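Starch synthase I (Hordeum vulgare, PDB 4HLN) belongs to the plant starch synthases, enzymes of the GT-B glycosyltransferase fold with two Rossmann-like domains. Local coordinates at residues N176-K188 with V198-F212. Residues are numbered along the deposited sequence; the frame is centred on the assembly and turned at random.
Sequences NYAKALYTGKHIK and VTFFHEYRDNVDWVF
T183 gives two hydrogen bonds to F200 O, from N and OG1. Its backbone N approaches in the carbonyl plane at 2.9 Å from F200 O. The hydroxyl OG1, set between backbone N and carbonyl carbon by chi1 of 62°, lies above that plane, 2.8 Å from the same F200 O. OG1 in turn accepts from K185 N at 3.1 Å, an ST turn that rounds the corner at G184. Antiparallel pairing resumes with the hydrogen bond from F200 N to K185 O at 3.1 Å, but the register has slipped by two between the pairs Y182–F201 and H186–T199, which defines a beta bulge.

Before the corner the packing is aromatic. Y182 CA sits over one face of F201, 3.9 Å from the ring centroid, a CH-pi contact; R167 makes a cation-pi contact with the F201 ring. Y177 turns its edge to the face of F212, planes at 89°, while A180 CB touches F212 CD2 at 3.7 Å. Beyond the bulge, I187 CG1 and V198 CG2 lie side by side, and both residues meet helix 235-252.

Strand 181-190 is an edge strand of the mixed sheet, with 195-205 inside it. The T183 hydroxyl, giving to F200 O and taking from K185 N, ties the two sides of the bulge together where the register shifts.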
loop_
_atom_site.group_PDB
_atom_site.type_symbol
_atom_site.label_atom_id
_atom_site.label_comp_id
_atom_site.label_asym_id
_atom_site.label_seq_id
_atom_site.Cartn_x
_atom_site.Cartn_y
_atom_site.Cartn_z
ATOM N N ASN A 176 13.846 -6.991 20.691
ATOM C CA ASN A 176 12.754 -6.420 19.911
ATOM C C ASN A 176 11.423 -6.262 20.667
ATOM O O ASN A 176 10.498 -5.596 20.205
ATOM C CB ASN A 176 12.534 -7.271 18.664
ATOM C CG ASN A 176 13.298 -6.746 17.471
ATOM O OD1 ASN A 176 14.201 -5.924 17.617
ATOM N ND2 ASN A 176 12.930 -7.207 16.279
ATOM N N TYR A 177 11.324 -6.879 21.832
ATOM C CA TYR A 177 10.083 -6.852 22.570
ATOM C C TYR A 177 10.391 -6.544 24.020
ATOM O O TYR A 177 9.549 -6.728 24.899
ATOM C CB TYR A 177 9.397 -8.207 22.457
ATOM C CG TYR A 177 8.903 -8.536 21.062
ATOM C CD1 TYR A 177 7.727 -7.983 20.578
ATOM C CD2 TYR A 177 9.602 -9.413 20.235
ATOM C CE1 TYR A 177 7.258 -8.280 19.312
ATOM C CE2 TYR A 177 9.137 -9.720 18.962
ATOM C CZ TYR A 177 7.961 -9.145 18.506
ATOM O OH TYR A 177 7.472 -9.425 17.249
ATOM N N ALA A 178 11.615 -6.088 24.264
ATOM C CA ALA A 178 12.064 -5.824 25.619
ATOM C C ALA A 178 11.083 -4.902 26.329
ATOM O O ALA A 178 10.721 -5.140 27.485
ATOM C CB ALA A 178 13.466 -5.226 25.614
ATOM N N LYS A 179 10.630 -3.864 25.631
ATOM C CA LYS A 179 9.750 -2.880 26.257
ATOM C C LYS A 179 8.248 -3.183 26.138
ATOM O O LYS A 179 7.417 -2.386 26.548
ATOM C CB LYS A 179 10.066 -1.469 25.758
ATOM C CG LYS A 179 11.480 -1.013 26.063
ATOM C CD LYS A 179 11.496 0.436 26.531
ATOM C CE LYS A 179 12.866 0.827 27.077
ATOM N NZ LYS A 179 12.845 2.134 27.794
ATOM N N ALA A 180 7.901 -4.336 25.588
ATOM C CA ALA A 180 6.511 -4.749 25.533
ATOM C C ALA A 180 6.220 -5.630 26.735
ATOM O O ALA A 180 6.498 -6.830 26.705
ATOM C CB ALA A 180 6.246 -5.518 24.264
ATOM N N LEU A 181 5.639 -5.043 27.781
ATOM C CA LEU A 181 5.400 -5.762 29.031
ATOM C C LEU A 181 4.102 -6.573 29.077
ATOM O O LEU A 181 3.107 -6.217 28.438
ATOM C CB LEU A 181 5.435 -4.795 30.196
ATOM C CG LEU A 181 6.670 -3.904 30.200
ATOM C CD1 LEU A 181 6.668 -3.060 31.454
ATOM C CD2 LEU A 181 7.966 -4.726 30.084
ATOM N N TYR A 182 4.133 -7.664 29.847
ATOM C CA TYR A 182 2.978 -8.526 30.030
ATOM C C TYR A 182 1.884 -7.758 30.761
ATOM O O TYR A 182 2.159 -7.095 31.743
ATOM C CB TYR A 182 3.369 -9.770 30.817
ATOM C CG TYR A 182 2.208 -10.655 31.210
ATOM C CD1 TYR A 182 1.337 -11.162 30.247
ATOM C CD2 TYR A 182 1.996 -11.005 32.538
ATOM C CE1 TYR A 182 0.277 -11.977 30.595
ATOM C CE2 TYR A 182 0.948 -11.828 32.895
ATOM C CZ TYR A 182 0.085 -12.304 31.923
ATOM O OH TYR A 182 -0.964 -13.117 32.289
ATOM N N THR A 183 0.649 -7.853 30.274
ATOM C CA THR A 183 -0.453 -7.059 30.796
ATOM C C THR A 183 -1.152 -7.756 31.950
ATOM O O THR A 183 -1.999 -7.168 32.600
ATOM C CB THR A 183 -1.538 -6.822 29.722
ATOM O OG1 THR A 183 -2.095 -8.083 29.311
ATOM C CG2 THR A 183 -0.962 -6.082 28.521
ATOM N N GLY A 184 -0.828 -9.018 32.195
ATOM C CA GLY A 184 -1.580 -9.765 33.179
ATOM C C GLY A 184 -2.878 -10.346 32.631
ATOM O O GLY A 184 -3.627 -10.983 33.361
ATOM N N LYS A 185 -3.148 -10.150 31.345
ATOM C CA LYS A 185 -4.396 -10.631 30.768
ATOM C C LYS A 185 -4.198 -11.782 29.796
ATOM O O LYS A 185 -3.301 -11.758 28.948
ATOM C CB LYS A 185 -5.109 -9.485 30.079
ATOM C CG LYS A 185 -5.566 -8.424 31.041
ATOM C CD LYS A 185 -6.779 -8.888 31.824
ATOM C CE LYS A 185 -7.108 -7.908 32.936
ATOM N NZ LYS A 185 -8.472 -8.156 33.479
ATOM N N HIS A 186 -5.033 -12.801 29.929
ATOM C CA HIS A 186 -5.019 -13.911 28.990
ATOM C C HIS A 186 -6.448 -14.220 28.542
ATOM O O HIS A 186 -7.403 -13.885 29.238
ATOM C CB HIS A 186 -4.440 -15.140 29.665
ATOM C CG HIS A 186 -5.403 -15.833 30.579
ATOM N ND1 HIS A 186 -5.514 -15.524 31.920
ATOM C CD2 HIS A 186 -6.305 -16.817 30.343
ATOM C CE1 HIS A 186 -6.438 -16.293 32.470
ATOM N NE2 HIS A 186 -6.935 -17.085 31.536
ATOM N N ILE A 187 -6.609 -14.846 27.383
ATOM C CA ILE A 187 -7.911 -15.419 27.057
ATOM C C ILE A 187 -7.765 -16.843 26.591
ATOM O O ILE A 187 -6.676 -17.269 26.174
ATOM C CB ILE A 187 -8.672 -14.624 25.997
ATOM C CG1 ILE A 187 -7.933 -14.670 24.665
ATOM C CG2 ILE A 187 -8.885 -13.180 26.462
ATOM C CD1 ILE A 187 -8.588 -13.836 23.580
ATOM N N LYS A 188 -8.860 -17.585 26.707
ATOM C CA LYS A 188 -8.919 -18.960 26.216
ATOM C C LYS A 188 -9.877 -19.019 25.042
ATOM O O LYS A 188 -11.082 -18.741 25.180
ATOM C CB LYS A 188 -9.307 -19.962 27.318
ATOM C CG LYS A 188 -8.182 -20.241 28.307
ATOM C CD LYS A 188 -8.531 -21.358 29.282
ATOM C CE LYS A 188 -7.600 -21.353 30.508
ATOM N NZ LYS A 188 -7.955 -20.308 31.542
ATOM N N VAL A 198 -3.999 -17.475 24.666
ATOM C CA VAL A 198 -3.063 -16.433 24.286
ATOM C C VAL A 198 -2.953 -15.438 25.446
ATOM O O VAL A 198 -3.842 -15.368 26.304
ATOM C CB VAL A 198 -3.511 -15.705 22.994
ATOM C CG1 VAL A 198 -3.674 -16.703 21.851
ATOM C CG2 VAL A 198 -4.822 -14.984 23.222
ATOM N N THR A 199 -1.855 -14.686 25.489
ATOM C CA THR A 199 -1.702 -13.641 26.490
ATOM C C THR A 199 -1.365 -12.332 25.789
ATOM O O THR A 199 -1.036 -12.323 24.610
ATOM C CB THR A 199 -0.631 -13.985 27.542
ATOM O OG1 THR A 199 0.633 -14.143 26.895
ATOM C CG2 THR A 199 -0.988 -15.280 28.275
ATOM N N PHE A 200 -1.471 -11.222 26.504
ATOM C CA PHE A 200 -1.283 -9.930 25.876
ATOM C C PHE A 200 -0.120 -9.194 26.495
ATOM O O PHE A 200 -0.027 -9.071 27.723
ATOM C CB PHE A 200 -2.541 -9.072 26.014
ATOM C CG PHE A 200 -3.748 -9.644 25.339
ATOM C CD1 PHE A 200 -4.134 -9.195 24.080
ATOM C CD2 PHE A 200 -4.513 -10.617 25.963
ATOM C CE1 PHE A 200 -5.256 -9.708 23.454
ATOM C CE2 PHE A 200 -5.642 -11.142 25.339
ATOM C CZ PHE A 200 -6.012 -10.686 24.084
ATOM N N PHE A 201 0.756 -8.699 25.627
ATOM C CA PHE A 201 1.852 -7.834 26.024
ATOM C C PHE A 201 1.568 -6.476 25.429
ATOM O O PHE A 201 0.829 -6.376 24.455
ATOM C CB PHE A 201 3.187 -8.405 25.547
ATOM C CG PHE A 201 3.589 -9.644 26.286
ATOM C CD1 PHE A 201 2.863 -10.819 26.140
ATOM C CD2 PHE A 201 4.669 -9.629 27.159
ATOM C CE1 PHE A 201 3.212 -11.973 26.842
ATOM C CE2 PHE A 201 5.029 -10.772 27.872
ATOM C CZ PHE A 201 4.294 -11.949 27.715
ATOM N N HIS A 202 2.111 -5.423 26.020
ATOM C CA HIS A 202 1.728 -4.091 25.579
ATOM C C HIS A 202 2.825 -3.063 25.698
ATOM O O HIS A 202 3.592 -3.066 26.642
ATOM C CB HIS A 202 0.488 -3.589 26.337
ATOM C CG HIS A 202 0.268 -2.115 26.205
ATOM N ND1 HIS A 202 0.495 -1.232 27.238
ATOM C CD2 HIS A 202 -0.116 -1.361 25.145
ATOM C CE1 HIS A 202 0.247 0.000 26.825
ATOM N NE2 HIS A 202 -0.127 -0.050 25.561
ATOM N N GLU A 203 2.886 -2.168 24.726
ATOM C CA GLU A 203 3.742 -1.015 24.857
ATOM C C GLU A 203 3.087 0.249 24.301
ATOM O O GLU A 203 2.450 0.248 23.235
ATOM C CB GLU A 203 5.104 -1.258 24.209
ATOM C CG GLU A 203 6.054 -0.076 24.401
ATOM C CD GLU A 203 7.313 -0.135 23.541
ATOM O OE1 GLU A 203 7.532 -1.157 22.844
ATOM O OE2 GLU A 203 8.083 0.854 23.568
ATOM N N TYR A 204 3.241 1.327 25.057
ATOM C CA TYR A 204 2.788 2.625 24.613
ATOM C C TYR A 204 4.000 3.355 24.034
ATOM O O TYR A 204 5.004 3.530 24.710
ATOM C CB TYR A 204 2.137 3.382 25.783
ATOM C CG TYR A 204 1.348 4.600 25.362
ATOM C CD1 TYR A 204 0.311 4.500 24.427
ATOM C CD2 TYR A 204 1.641 5.859 25.890
ATOM C CE1 TYR A 204 -0.408 5.628 24.034
ATOM C CE2 TYR A 204 0.926 6.988 25.503
ATOM C CZ TYR A 204 -0.093 6.867 24.580
ATOM O OH TYR A 204 -0.792 7.988 24.200
ATOM N N ARG A 205 3.913 3.745 22.767
ATOM C CA ARG A 205 5.038 4.359 22.058
ATOM C C ARG A 205 4.466 5.154 20.881
ATOM O O ARG A 205 3.642 4.645 20.121
ATOM C CB ARG A 205 6.019 3.281 21.565
ATOM C CG ARG A 205 7.385 3.795 21.068
ATOM C CD ARG A 205 7.989 2.921 19.944
ATOM N NE ARG A 205 7.207 3.039 18.702
ATOM C CZ ARG A 205 7.431 2.371 17.566
ATOM N NH1 ARG A 205 8.430 1.497 17.460
ATOM N NH2 ARG A 205 6.639 2.590 16.525
ATOM N N ASP A 206 4.878 6.407 20.749
ATOM C CA ASP A 206 4.337 7.280 19.705
ATOM C C ASP A 206 2.815 7.480 19.771
ATOM O O ASP A 206 2.156 7.660 18.739
ATOM C CB ASP A 206 4.760 6.777 18.326
ATOM C CG ASP A 206 6.260 6.874 18.115
ATOM O OD1 ASP A 206 6.822 7.953 18.406
ATOM O OD2 ASP A 206 6.882 5.878 17.677
ATOM N N ASN A 207 2.286 7.470 20.996
ATOM C CA ASN A 207 0.859 7.646 21.275
ATOM C C ASN A 207 0.015 6.531 20.721
ATOM O O ASN A 207 -1.191 6.689 20.478
ATOM C CB ASN A 207 0.365 8.995 20.772
ATOM C CG ASN A 207 1.108 10.129 21.408
ATOM O OD1 ASN A 207 1.872 10.831 20.744
ATOM N ND2 ASN A 207 0.927 10.292 22.719
ATOM N N VAL A 208 0.672 5.396 20.519
ATOM C CA VAL A 208 0.012 4.223 20.015
ATOM C C VAL A 208 0.170 3.089 20.999
ATOM O O VAL A 208 1.248 2.855 21.546
ATOM C CB VAL A 208 0.536 3.823 18.621
ATOM C CG1 VAL A 208 0.158 2.362 18.292
ATOM C CG2 VAL A 208 -0.001 4.789 17.576
ATOM N N ASP A 209 -0.947 2.421 21.239
ATOM C CA ASP A 209 -1.005 1.209 22.019
ATOM C C ASP A 209 -0.653 0.012 21.165
ATOM O O ASP A 209 -1.471 -0.474 20.374
ATOM C CB ASP A 209 -2.408 1.050 22.578
ATOM C CG ASP A 209 -2.639 1.933 23.761
ATOM O OD1 ASP A 209 -1.779 1.869 24.662
ATOM O OD2 ASP A 209 -3.630 2.704 23.772
ATOM N N TRP A 210 0.581 -0.445 21.319
ATOM C CA TRP A 210 1.068 -1.614 20.616
ATOM C C TRP A 210 0.768 -2.803 21.474
ATOM O O TRP A 210 1.361 -2.968 22.545
ATOM C CB TRP A 210 2.572 -1.494 20.432
ATOM C CG TRP A 210 2.911 -0.264 19.709
ATOM C CD1 TRP A 210 3.299 0.927 20.245
ATOM C CD2 TRP A 210 2.852 -0.077 18.298
ATOM N NE1 TRP A 210 3.499 1.849 19.247
ATOM C CE2 TRP A 210 3.225 1.259 18.040
ATOM C CE3 TRP A 210 2.516 -0.912 17.222
ATOM C CZ2 TRP A 210 3.285 1.783 16.746
ATOM C CZ3 TRP A 210 2.567 -0.393 15.938
ATOM C CH2 TRP A 210 2.956 0.943 15.708
ATOM N N VAL A 211 -0.166 -3.619 21.010
ATOM C CA VAL A 211 -0.602 -4.794 21.747
ATOM C C VAL A 211 -0.147 -6.059 21.035
ATOM O O VAL A 211 -0.400 -6.243 19.845
ATOM C CB VAL A 211 -2.126 -4.834 21.869
ATOM C CG1 VAL A 211 -2.583 -6.159 22.484
ATOM C CG2 VAL A 211 -2.612 -3.648 22.670
ATOM N N PHE A 212 0.506 -6.938 21.780
ATOM C CA PHE A 212 1.098 -8.134 21.211
ATOM C C PHE A 212 0.426 -9.360 21.732
ATOM O O PHE A 212 0.263 -9.524 22.939
ATOM C CB PHE A 212 2.565 -8.188 21.562
ATOM C CG PHE A 212 3.321 -7.077 20.988
ATOM C CD1 PHE A 212 3.729 -7.125 19.658
ATOM C CD2 PHE A 212 3.596 -5.949 21.746
ATOM C CE1 PHE A 212 4.435 -6.067 19.100
ATOM C CE2 PHE A 212 4.301 -4.884 21.197
ATOM C CZ PHE A 212 4.717 -4.938 19.872
#